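Serine hydrolase CCSP0084 (Cycloclasticus sp. P1, PDB 4I3F) probably hydrolyses the carbon-carbon bond of meta-cleavage products from aromatic degradation and also ester substrates, as a serine hydrolase of the alpha/beta hydrolase fold. Local coordinates at residues A[94-97]-A[98-102]; A[184-187]-A[188-191]; A[294-298]-A[299-303]. One frame throughout, in Å; residues are numbered along the deposited sequence.

How the contacts relate
The three contacts come one after another along the chain, and each is local. Contact 1 is the start of helix 96-113. Contact 2 is a turn in the loop between helices 173-182 and 194-206. Contact 3 is the end of helix 286-298 and the C-terminal tail. Their centres lie about 32 Å apart for contacts 1 and 2, 33 Å for contacts 1 and 3, and 29 Å for contacts 2 and 3. Contact 1 lies across the chain's centre from both others. They share no helix or strand, so each fixes a separate helix start, turn or helix end. Contact 2 belongs to the helices between strands 142-148 and 243-248, where this fold usually carries its lid.

Contact 1. Residues A[94-97]-A[98-102]; sequences NGTS and HWIDI
His98 folds back over the start of its own helix and meets Asn94 and Ser97. His98 CB lies 3.7 Å from Gly95 O. CG stands beside the backbone N (chi1 -50°), which turns the ring back toward the residues before it. His98 CD2 then comes 3.2 Å from Asn94 O, which sits at the ring edge near its plane. Ser97 OG lies over the centre of one face, 3.6 Å above the plane of the His98 ring. The far atoms of the ring, ND1, CE1 and NE2, lie under this oxygen too, with His98 CE1 3.7 Å from Ser97 OG. Ser97 OG is also bonded to a water at 3.2 Å. That water donates to Asp101 OD2 at 2.9 Å and so links two side chains one helical turn apart.

Gly95 is the N-cap. A side chain there would run into His98 CD2. Gly95 O takes two weak bonds, from His98 N and Trp99 N. The next turn is firmer: Ile100 N gives a 2.9 Å bond to Thr96 O, at 162° about the hydrogen. Trp99 CD1, at the indole edge, comes 3.3 Å from Gly95 O. Thr96 CG2 touches Ile100 CD1.

Three polar ends are held from outside: Asp101 OD1 by Arg137, Trp99 NE1 by Pro93 O and Thr96 OG1 by Met217 O. Trp99 packs on helix 208-217, Thr96 and Ile100 on helix 222-229, and Ile100 also on helix 126-137.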
ATOM      1  N   ASN A  94       6.685  17.564  -7.818  1.00 18.76           N
ATOM      2  CA  ASN A  94       5.793  17.868  -6.710  1.00 18.62           C
ATOM      3  C   ASN A  94       4.339  17.716  -7.130  1.00 25.75           C
ATOM      4  O   ASN A  94       4.000  17.896  -8.302  1.00 26.36           O
ATOM      5  CB  ASN A  94       6.061  19.269  -6.150  1.00 25.12           C
ATOM      6  CG  ASN A  94       7.294  19.314  -5.254  1.00 35.50           C
ATOM      7  OD1 ASN A  94       8.424  19.317  -5.734  1.00 37.13           O
ATOM      8  ND2 ASN A  94       7.075  19.349  -3.947  1.00 42.79           N
ATOM      9  N   GLY A  95       3.482  17.364  -6.178  1.00 20.14           N
ATOM     10  CA  GLY A  95       2.065  17.206  -6.458  1.00 22.24           C
ATOM     11  C   GLY A  95       1.680  15.744  -6.479  1.00 18.20           C
ATOM     12  O   GLY A  95       2.331  14.933  -7.143  1.00 15.24           O
ATOM     13  N   THR A  96       0.617  15.402  -5.764  1.00 17.61           N
ATOM     14  CA  THR A  96       0.237  14.005  -5.634  1.00 13.40           C
ATOM     15  C   THR A  96      -0.199  13.408  -6.967  1.00 15.04           C
ATOM     16  O   THR A  96       0.142  12.263  -7.260  1.00 16.91           O
ATOM     17  CB  THR A  96      -0.836  13.810  -4.554  1.00 15.24           C
ATOM     18  OG1 THR A  96      -0.409  14.480  -3.363  1.00 17.21           O
ATOM     19  CG2 THR A  96      -1.025  12.333  -4.246  1.00 14.92           C
ATOM     20  N   SER A  97      -0.908  14.178  -7.793  1.00 13.62           N
ATOM     21  CA  SER A  97      -1.397  13.603  -9.051  1.00 17.21           C
ATOM     22  C   SER A  97      -0.237  13.106  -9.926  1.00 15.19           C
ATOM     23  O   SER A  97      -0.339  12.067 -10.586  1.00 16.07           O
ATOM     24  CB  SER A  97      -2.286  14.587  -9.815  1.00 18.49           C
ATOM     25  OG  SER A  97      -1.540  15.654 -10.351  1.00 27.62           O
ATOM     26  N   HIS A  98       0.872  13.836  -9.903  1.00 14.44           N
ATOM     27  CA  HIS A  98       2.045  13.462 -10.685  1.00 16.25           C
ATOM     28  C   HIS A  98       2.761  12.248 -10.129  1.00 17.77           C
ATOM     29  O   HIS A  98       3.356  11.475 -10.883  1.00 17.21           O
ATOM     30  CB  HIS A  98       2.975  14.663 -10.794  1.00 15.15           C
ATOM     31  CG  HIS A  98       2.260  15.893 -11.239  1.00 16.09           C
ATOM     32  ND1 HIS A  98       1.623  15.967 -12.457  1.00 21.30           N
ATOM     33  CD2 HIS A  98       2.025  17.070 -10.613  1.00 22.53           C
ATOM     34  CE1 HIS A  98       1.049  17.151 -12.577  1.00 26.57           C
ATOM     35  NE2 HIS A  98       1.277  17.839 -11.472  1.00 25.24           N
ATOM     36  N   TRP A  99       2.697  12.065  -8.814  1.00 11.55           N
ATOM     37  CA  TRP A  99       3.283  10.875  -8.217  1.00 12.21           C
ATOM     38  C   TRP A  99       2.432   9.653  -8.534  1.00 12.03           C
ATOM     39  O   TRP A  99       2.965   8.578  -8.793  1.00 12.94           O
ATOM     40  CB  TRP A  99       3.497  11.056  -6.714  1.00 12.09           C
ATOM     41  CG  TRP A  99       4.752  11.794  -6.418  1.00 11.20           C
ATOM     42  CD1 TRP A  99       4.888  13.139  -6.227  1.00 12.88           C
ATOM     43  CD2 TRP A  99       6.071  11.240  -6.322  1.00 15.39           C
ATOM     44  NE1 TRP A  99       6.206  13.452  -6.006  1.00 16.71           N
ATOM     45  CE2 TRP A  99       6.951  12.301  -6.050  1.00 12.83           C
ATOM     46  CE3 TRP A  99       6.587   9.942  -6.418  1.00 15.91           C
ATOM     47  CZ2 TRP A  99       8.326  12.113  -5.876  1.00 12.45           C
ATOM     48  CZ3 TRP A  99       7.957   9.756  -6.258  1.00 11.65           C
ATOM     49  CH2 TRP A  99       8.808  10.835  -5.984  1.00 13.84           C
ATOM     50  N   ILE A 100       1.113   9.819  -8.554  1.00 12.78           N
ATOM     51  CA  ILE A 100       0.241   8.713  -8.946  1.00 10.43           C
ATOM     52  C   ILE A 100       0.578   8.232 -10.366  1.00 14.54           C
ATOM     53  O   ILE A 100       0.644   7.025 -10.613  1.00 13.38           O
ATOM     54  CB  ILE A 100      -1.258   9.080  -8.830  1.00 16.85           C
ATOM     55  CG1 ILE A 100      -1.651   9.206  -7.359  1.00 12.02           C
ATOM     56  CG2 ILE A 100      -2.128   8.018  -9.498  1.00 15.50           C
ATOM     57  CD1 ILE A 100      -2.917  10.038  -7.115  1.00 15.57           C
ATOM     58  N   ASP A 101       0.818   9.165 -11.285  1.00 12.81           N
ATOM     59  CA  ASP A 101       1.227   8.812 -12.647  1.00 13.67           C
ATOM     60  C   ASP A 101       2.505   7.971 -12.630  1.00 14.09           C
ATOM     61  O   ASP A 101       2.594   6.936 -13.295  1.00 15.42           O
ATOM     62  CB  ASP A 101       1.435  10.073 -13.492  1.00 16.27           C
ATOM     63  CG  ASP A 101       0.130  10.792 -13.818  1.00 22.85           C
ATOM     64  OD1 ASP A 101      -0.947  10.164 -13.725  1.00 21.68           O
ATOM     65  OD2 ASP A 101       0.193  11.989 -14.179  1.00 23.23           O
ATOM     66  N   ILE A 102       3.482   8.418 -11.846  1.00 11.51           N
ATOM     67  CA  ILE A 102       4.738   7.688 -11.655  1.00 10.28           C
ATOM     68  C   ILE A 102       4.536   6.302 -11.022  1.00 12.07           C
ATOM     69  O   ILE A 102       5.151   5.319 -11.461  1.00 14.19           O
ATOM     70  CB  ILE A 102       5.729   8.515 -10.794  1.00 11.58           C
ATOM     71  CG1 ILE A 102       6.375   9.616 -11.627  1.00 13.31           C
ATOM     72  CG2 ILE A 102       6.797   7.617 -10.184  1.00 13.02           C
ATOM     73  CD1 ILE A 102       7.120  10.672 -10.808  1.00 14.55           C
TER
HETATM   74  O   HOH W   1      -1.385  14.199 -13.151  1.00 33.91           O

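Contact 2. Residues A[184-187]-A[188-191]; sequences LFDP and SLLG
A short 3-10 turn starts at Pro187, with Asp186 just before it; Leu189 N bonds to Asp186 O at 3.1 Å and Leu190 N to Pro187 O at 3.0 Å. Both donors stand well above the carbonyl planes.

The Asp186 side chain closes over the start of this turn. Its CG is anti to the backbone N (chi1 174°), which carries the carboxylate forward to Ser188. OD1 accepts two bonds from the same face of the carboxylate plane. Ser188 OG donates to Asp186 OD1 at 2.7 Å, on the syn side but 31° out of the plane. Ser188 N donates to Asp186 OD1 at 3.1 Å from farther above the plane, 51° out of it. The pair probably limits rotation of the carboxylate. Asp186 OD2 passes 4.1 Å from Leu189 CG, and the two side chains cross at about a right angle.

On the apolar side, Leu184 CD1 meets Leu190 CB at 4.2 Å. Just before the turn, Glu284 accepts bonds from the backbone N of Phe185 and Asp186.

The bond from Ser188 N to Asp186 OD1 makes an Asx turn at the start of a short 3-10 segment; the Ser188 hydroxyl adds a second bond.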
ATOM      1  N   LEU A 184      -1.945   0.849  14.869  1.00 14.59           N
ATOM      2  CA  LEU A 184      -2.487  -0.365  15.459  1.00 15.61           C
ATOM      3  C   LEU A 184      -3.545  -0.011  16.498  1.00 16.54           C
ATOM      4  O   LEU A 184      -3.445   1.020  17.168  1.00 17.94           O
ATOM      5  CB  LEU A 184      -1.367  -1.180  16.106  1.00 19.95           C
ATOM      6  CG  LEU A 184      -0.367  -1.763  15.108  1.00 23.27           C
ATOM      7  CD1 LEU A 184       0.941  -2.089  15.781  1.00 26.05           C
ATOM      8  CD2 LEU A 184      -0.947  -3.007  14.480  1.00 26.35           C
ATOM      9  N   PHE A 185      -4.561  -0.861  16.621  1.00 15.66           N
ATOM     10  CA  PHE A 185      -5.550  -0.699  17.681  1.00 17.43           C
ATOM     11  C   PHE A 185      -4.968  -1.128  19.030  1.00 20.91           C
ATOM     12  O   PHE A 185      -5.247  -0.504  20.060  1.00 23.04           O
ATOM     13  CB  PHE A 185      -6.820  -1.502  17.371  1.00 17.15           C
ATOM     14  CG  PHE A 185      -7.858  -1.415  18.454  1.00 21.02           C
ATOM     15  CD1 PHE A 185      -8.774  -0.374  18.474  1.00 21.58           C
ATOM     16  CD2 PHE A 185      -7.906  -2.370  19.463  1.00 20.36           C
ATOM     17  CE1 PHE A 185      -9.730  -0.292  19.492  1.00 21.07           C
ATOM     18  CE2 PHE A 185      -8.847  -2.292  20.477  1.00 22.39           C
ATOM     19  CZ  PHE A 185      -9.763  -1.250  20.484  1.00 21.91           C
ATOM     20  N   ASP A 186      -4.171  -2.200  19.020  1.00 18.75           N
ATOM     21  CA  ASP A 186      -3.451  -2.658  20.210  1.00 20.62           C
ATOM     22  C   ASP A 186      -1.958  -2.621  19.919  1.00 26.50           C
ATOM     23  O   ASP A 186      -1.407  -3.564  19.360  1.00 26.58           O
ATOM     24  CB  ASP A 186      -3.887  -4.076  20.617  1.00 22.44           C
ATOM     25  CG  ASP A 186      -3.061  -4.649  21.773  1.00 29.24           C
ATOM     26  OD1 ASP A 186      -2.288  -3.902  22.395  1.00 30.70           O
ATOM     27  OD2 ASP A 186      -3.198  -5.857  22.071  1.00 34.22           O
ATOM     28  N   PRO A 187      -1.293  -1.521  20.306  1.00 24.21           N
ATOM     29  CA  PRO A 187       0.124  -1.312  19.992  1.00 26.98           C
ATOM     30  C   PRO A 187       1.044  -2.399  20.561  1.00 26.97           C
ATOM     31  O   PRO A 187       2.125  -2.598  20.018  1.00 31.26           O
ATOM     32  CB  PRO A 187       0.437   0.033  20.660  1.00 31.40           C
ATOM     33  CG  PRO A 187      -0.875   0.705  20.832  1.00 28.06           C
ATOM     34  CD  PRO A 187      -1.871  -0.394  21.059  1.00 24.83           C
ATOM     35  N   SER A 188       0.628  -3.085  21.621  1.00 25.69           N
ATOM     36  CA  SER A 188       1.459  -4.124  22.237  1.00 32.80           C
ATOM     37  C   SER A 188       1.767  -5.294  21.289  1.00 33.50           C
ATOM     38  O   SER A 188       2.699  -6.065  21.521  1.00 37.07           O
ATOM     39  CB  SER A 188       0.789  -4.658  23.504  1.00 35.03           C
ATOM     40  OG  SER A 188      -0.244  -5.567  23.176  1.00 30.03           O
ATOM     41  N   LEU A 189       0.986  -5.420  20.221  1.00 31.68           N
ATOM     42  CA  LEU A 189       1.192  -6.476  19.230  1.00 42.10           C
ATOM     43  C   LEU A 189       2.524  -6.271  18.523  1.00 44.26           C
ATOM     44  O   LEU A 189       3.098  -7.194  17.945  1.00 37.06           O
ATOM     45  CB  LEU A 189       0.046  -6.477  18.216  1.00 37.17           C
ATOM     46  CG  LEU A 189      -1.255  -7.101  18.725  1.00 40.56           C
ATOM     47  CD1 LEU A 189      -2.360  -7.023  17.682  1.00 41.06           C
ATOM     48  CD2 LEU A 189      -1.015  -8.537  19.152  1.00 41.06           C
ATOM     49  N   LEU A 190       3.009  -5.040  18.593  1.00 40.71           N
ATOM     50  CA  LEU A 190       4.258  -4.649  17.952  0.50 46.47           C
ATOM     51  C   LEU A 190       5.468  -5.248  18.655  1.00 50.69           C
ATOM     52  O   LEU A 190       6.434  -5.669  18.011  1.00 52.75           O
ATOM     53  CB  LEU A 190       4.374  -3.127  17.948  0.50 45.55           C
ATOM     54  CG  LEU A 190       5.659  -2.559  17.361  0.50 47.91           C
ATOM     55  CD1 LEU A 190       5.787  -2.977  15.906  0.50 49.44           C
ATOM     56  CD2 LEU A 190       5.716  -1.045  17.506  0.50 46.09           C
ATOM     57  N   GLY A 191       5.411  -5.267  19.983  1.00 52.75           N
ATOM     58  CA  GLY A 191       6.506  -5.747  20.803  1.00 57.71           C
ATOM     59  C   GLY A 191       6.522  -5.008  22.130  1.00 56.23           C
ATOM     60  O   GLY A 191       5.754  -4.063  22.323  1.00 54.73           O
TER

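Contact 3. Residues A[294-298]-A[299-303]; sequences KLFFD and GMFDD
Phe301 folds back onto the last turn of helix 286-298, and here the contact is close. Phe301 CE2 lies 3.8 Å from Leu295 CB, and Phe301 CD2 lies 4.2 Å from Phe296 CB. CG stands beside the backbone N (chi1 -52°), and the ring swings toward the helix. Met300 CB stands over one ring face, and Met300 CG touches Leu295 CD2 at 3.7 Å. With an alanine at Phe301 the ring is gone, and a gap is likely to open over Leu295 CB and Phe296 CB, with the tail less firmly fixed to the helix.

On the solvent side a water takes the place of direct bonds. It donates to Phe296 O at 2.8 Å and to Asp302 OD1, and accepts from Phe301 N at 2.7 Å. Asp302 OD1 also forms a salt bridge with Lys144. The exposed end of Met300 leads away past CG.

Met300 N bonds to Leu295 O at 2.9 Å, and Gly299 N bonds to Phe296 O at 3.1 Å. Gly299 has a positive phi of 104°, which would jam a side chain against Asp298 O. Together these features make a Schellman motif, which runs into a type I beta turn that starts at the same Gly299.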
ATOM      1  N   LYS A 294      -5.168 -15.013   1.018  1.00 10.35           N
ATOM      2  CA  LYS A 294      -4.804 -16.215   0.286  1.00 13.30           C
ATOM      3  C   LYS A 294      -6.027 -16.959  -0.230  1.00 12.55           C
ATOM      4  O   LYS A 294      -6.096 -17.321  -1.409  1.00 14.47           O
ATOM      5  CB  LYS A 294      -3.963 -17.153   1.155  1.00 13.35           C
ATOM      6  CG  LYS A 294      -3.539 -18.415   0.415  1.00 19.87           C
ATOM      7  CD  LYS A 294      -3.018 -19.495   1.360  1.00 24.19           C
ATOM      8  CE  LYS A 294      -2.617 -20.759   0.610  1.00 27.54           C
ATOM      9  NZ  LYS A 294      -3.767 -21.641   0.269  1.00 29.93           N
ATOM     10  N   LEU A 295      -6.996 -17.185   0.655  1.00  9.98           N
ATOM     11  CA  LEU A 295      -8.192 -17.921   0.270  1.00 10.15           C
ATOM     12  C   LEU A 295      -8.987 -17.168  -0.793  1.00  9.44           C
ATOM     13  O   LEU A 295      -9.632 -17.796  -1.632  1.00 11.85           O
ATOM     14  CB  LEU A 295      -9.063 -18.216   1.496  1.00 13.50           C
ATOM     15  CG  LEU A 295      -8.412 -19.105   2.552  1.00 23.24           C
ATOM     16  CD1 LEU A 295      -9.202 -19.041   3.847  1.00 25.80           C
ATOM     17  CD2 LEU A 295      -8.271 -20.538   2.068  1.00 30.55           C
ATOM     18  N   PHE A 296      -8.942 -15.836  -0.766  1.00 11.14           N
ATOM     19  CA  PHE A 296      -9.606 -15.064  -1.811  1.00 12.40           C
ATOM     20  C   PHE A 296      -8.935 -15.332  -3.165  1.00  8.96           C
ATOM     21  O   PHE A 296      -9.608 -15.640  -4.150  1.00  9.76           O
ATOM     22  CB  PHE A 296      -9.612 -13.572  -1.479  1.00 10.62           C
ATOM     23  CG  PHE A 296     -10.222 -12.719  -2.561  1.00 11.58           C
ATOM     24  CD1 PHE A 296     -11.586 -12.769  -2.821  1.00 15.75           C
ATOM     25  CD2 PHE A 296      -9.429 -11.888  -3.335  1.00 12.24           C
ATOM     26  CE1 PHE A 296     -12.146 -11.990  -3.827  1.00 13.22           C
ATOM     27  CE2 PHE A 296      -9.981 -11.112  -4.347  1.00 13.85           C
ATOM     28  CZ  PHE A 296     -11.335 -11.160  -4.595  1.00 12.34           C
ATOM     29  N   PHE A 297      -7.611 -15.232  -3.216  1.00 12.26           N
ATOM     30  CA  PHE A 297      -6.897 -15.507  -4.462  1.00  9.75           C
ATOM     31  C   PHE A 297      -7.044 -16.974  -4.874  1.00 13.37           C
ATOM     32  O   PHE A 297      -7.031 -17.299  -6.067  1.00 16.13           O
ATOM     33  CB  PHE A 297      -5.414 -15.109  -4.350  1.00 10.83           C
ATOM     34  CG  PHE A 297      -5.177 -13.612  -4.307  1.00 10.36           C
ATOM     35  CD1 PHE A 297      -5.895 -12.746  -5.123  1.00 11.54           C
ATOM     36  CD2 PHE A 297      -4.228 -13.075  -3.445  1.00 11.48           C
ATOM     37  CE1 PHE A 297      -5.670 -11.366  -5.074  1.00 10.82           C
ATOM     38  CE2 PHE A 297      -3.992 -11.707  -3.395  1.00 13.48           C
ATOM     39  CZ  PHE A 297      -4.714 -10.848  -4.217  1.00 11.07           C
ATOM     40  N   ASP A 298      -7.200 -17.862  -3.890  1.00 11.33           N
ATOM     41  CA  ASP A 298      -7.383 -19.282  -4.169  1.00 12.54           C
ATOM     42  C   ASP A 298      -8.722 -19.556  -4.844  1.00 12.00           C
ATOM     43  O   ASP A 298      -8.881 -20.572  -5.510  1.00 14.79           O
ATOM     44  CB  ASP A 298      -7.313 -20.122  -2.881  1.00 13.95           C
ATOM     45  CG  ASP A 298      -5.895 -20.294  -2.343  1.00 20.05           C
ATOM     46  OD1 ASP A 298      -4.912 -19.913  -3.018  1.00 14.66           O
ATOM     47  OD2 ASP A 298      -5.769 -20.842  -1.224  1.00 23.16           O
ATOM     48  N   GLY A 299      -9.693 -18.666  -4.650  1.00 11.20           N
ATOM     49  CA  GLY A 299     -11.008 -18.843  -5.253  1.00 14.70           C
ATOM     50  C   GLY A 299     -12.057 -19.324  -4.268  1.00 12.31           C
ATOM     51  O   GLY A 299     -13.158 -19.698  -4.669  1.00 14.12           O
ATOM     52  N   MET A 300     -11.724 -19.327  -2.980  1.00 10.94           N
ATOM     53  CA  MET A 300     -12.658 -19.857  -1.993  1.00 13.68           C
ATOM     54  C   MET A 300     -13.929 -19.027  -1.877  1.00 15.78           C
ATOM     55  O   MET A 300     -14.975 -19.539  -1.452  1.00 15.03           O
ATOM     56  CB  MET A 300     -12.003 -19.965  -0.617  1.00 12.23           C
ATOM     57  CG  MET A 300     -10.806 -20.901  -0.537  1.00 23.24           C
ATOM     58  SD  MET A 300     -11.222 -22.644  -0.761  1.00 38.57           S
ATOM     59  CE  MET A 300     -12.904 -22.696  -0.146  1.00 14.67           C
ATOM     60  N   PHE A 301     -13.845 -17.748  -2.239  1.00 12.88           N
ATOM     61  CA  PHE A 301     -14.992 -16.868  -2.091  1.00 11.46           C
ATOM     62  C   PHE A 301     -15.551 -16.435  -3.432  1.00  9.61           C
ATOM     63  O   PHE A 301     -16.260 -15.435  -3.511  1.00 13.02           O
ATOM     64  CB  PHE A 301     -14.619 -15.664  -1.214  1.00 10.04           C
ATOM     65  CG  PHE A 301     -14.001 -16.064   0.102  1.00 16.57           C
ATOM     66  CD1 PHE A 301     -14.650 -16.963   0.935  1.00 16.79           C
ATOM     67  CD2 PHE A 301     -12.754 -15.582   0.478  1.00 16.24           C
ATOM     68  CE1 PHE A 301     -14.083 -17.360   2.137  1.00 17.01           C
ATOM     69  CE2 PHE A 301     -12.177 -15.976   1.677  1.00 19.37           C
ATOM     70  CZ  PHE A 301     -12.846 -16.865   2.507  1.00 18.60           C
ATOM     71  N   ASP A 302     -15.256 -17.220  -4.470  1.00 10.31           N
ATOM     72  CA  ASP A 302     -15.829 -17.017  -5.796  1.00 11.05           C
ATOM     73  C   ASP A 302     -17.334 -17.221  -5.817  1.00 14.81           C
ATOM     74  O   ASP A 302     -17.894 -17.910  -4.955  1.00 15.10           O
ATOM     75  CB  ASP A 302     -15.229 -18.002  -6.802  1.00 16.41           C
ATOM     76  CG  ASP A 302     -13.781 -17.702  -7.142  1.00 26.06           C
ATOM     77  OD1 ASP A 302     -13.240 -16.689  -6.657  1.00 21.21           O
ATOM     78  OD2 ASP A 302     -13.194 -18.488  -7.920  1.00 30.24           O
ATOM     79  N   ASP A 303     -17.982 -16.649  -6.832  1.00 15.17           N
ATOM     80  CA  ASP A 303     -19.387 -16.921  -7.084  1.00 16.20           C
ATOM     81  C   ASP A 303     -19.574 -18.410  -7.331  1.00 20.34           C
ATOM     82  O   ASP A 303     -18.638 -19.105  -7.744  1.00 17.37           O
ATOM     83  CB  ASP A 303     -19.868 -16.182  -8.332  1.00 17.35           C
ATOM     84  CG  ASP A 303     -19.824 -14.677  -8.183  1.00 21.25           C
ATOM     85  OD1 ASP A 303     -19.644 -14.187  -7.050  1.00 19.74           O
ATOM     86  OD2 ASP A 303     -19.991 -13.981  -9.215  1.00 22.93           O
ATOM     87  OXT ASP A 303     -20.672 -18.940  -7.158  1.00 17.01           O
TER
HETATM   88  O   HOH W   2     -12.367 -16.142  -3.887  1.00  9.96           O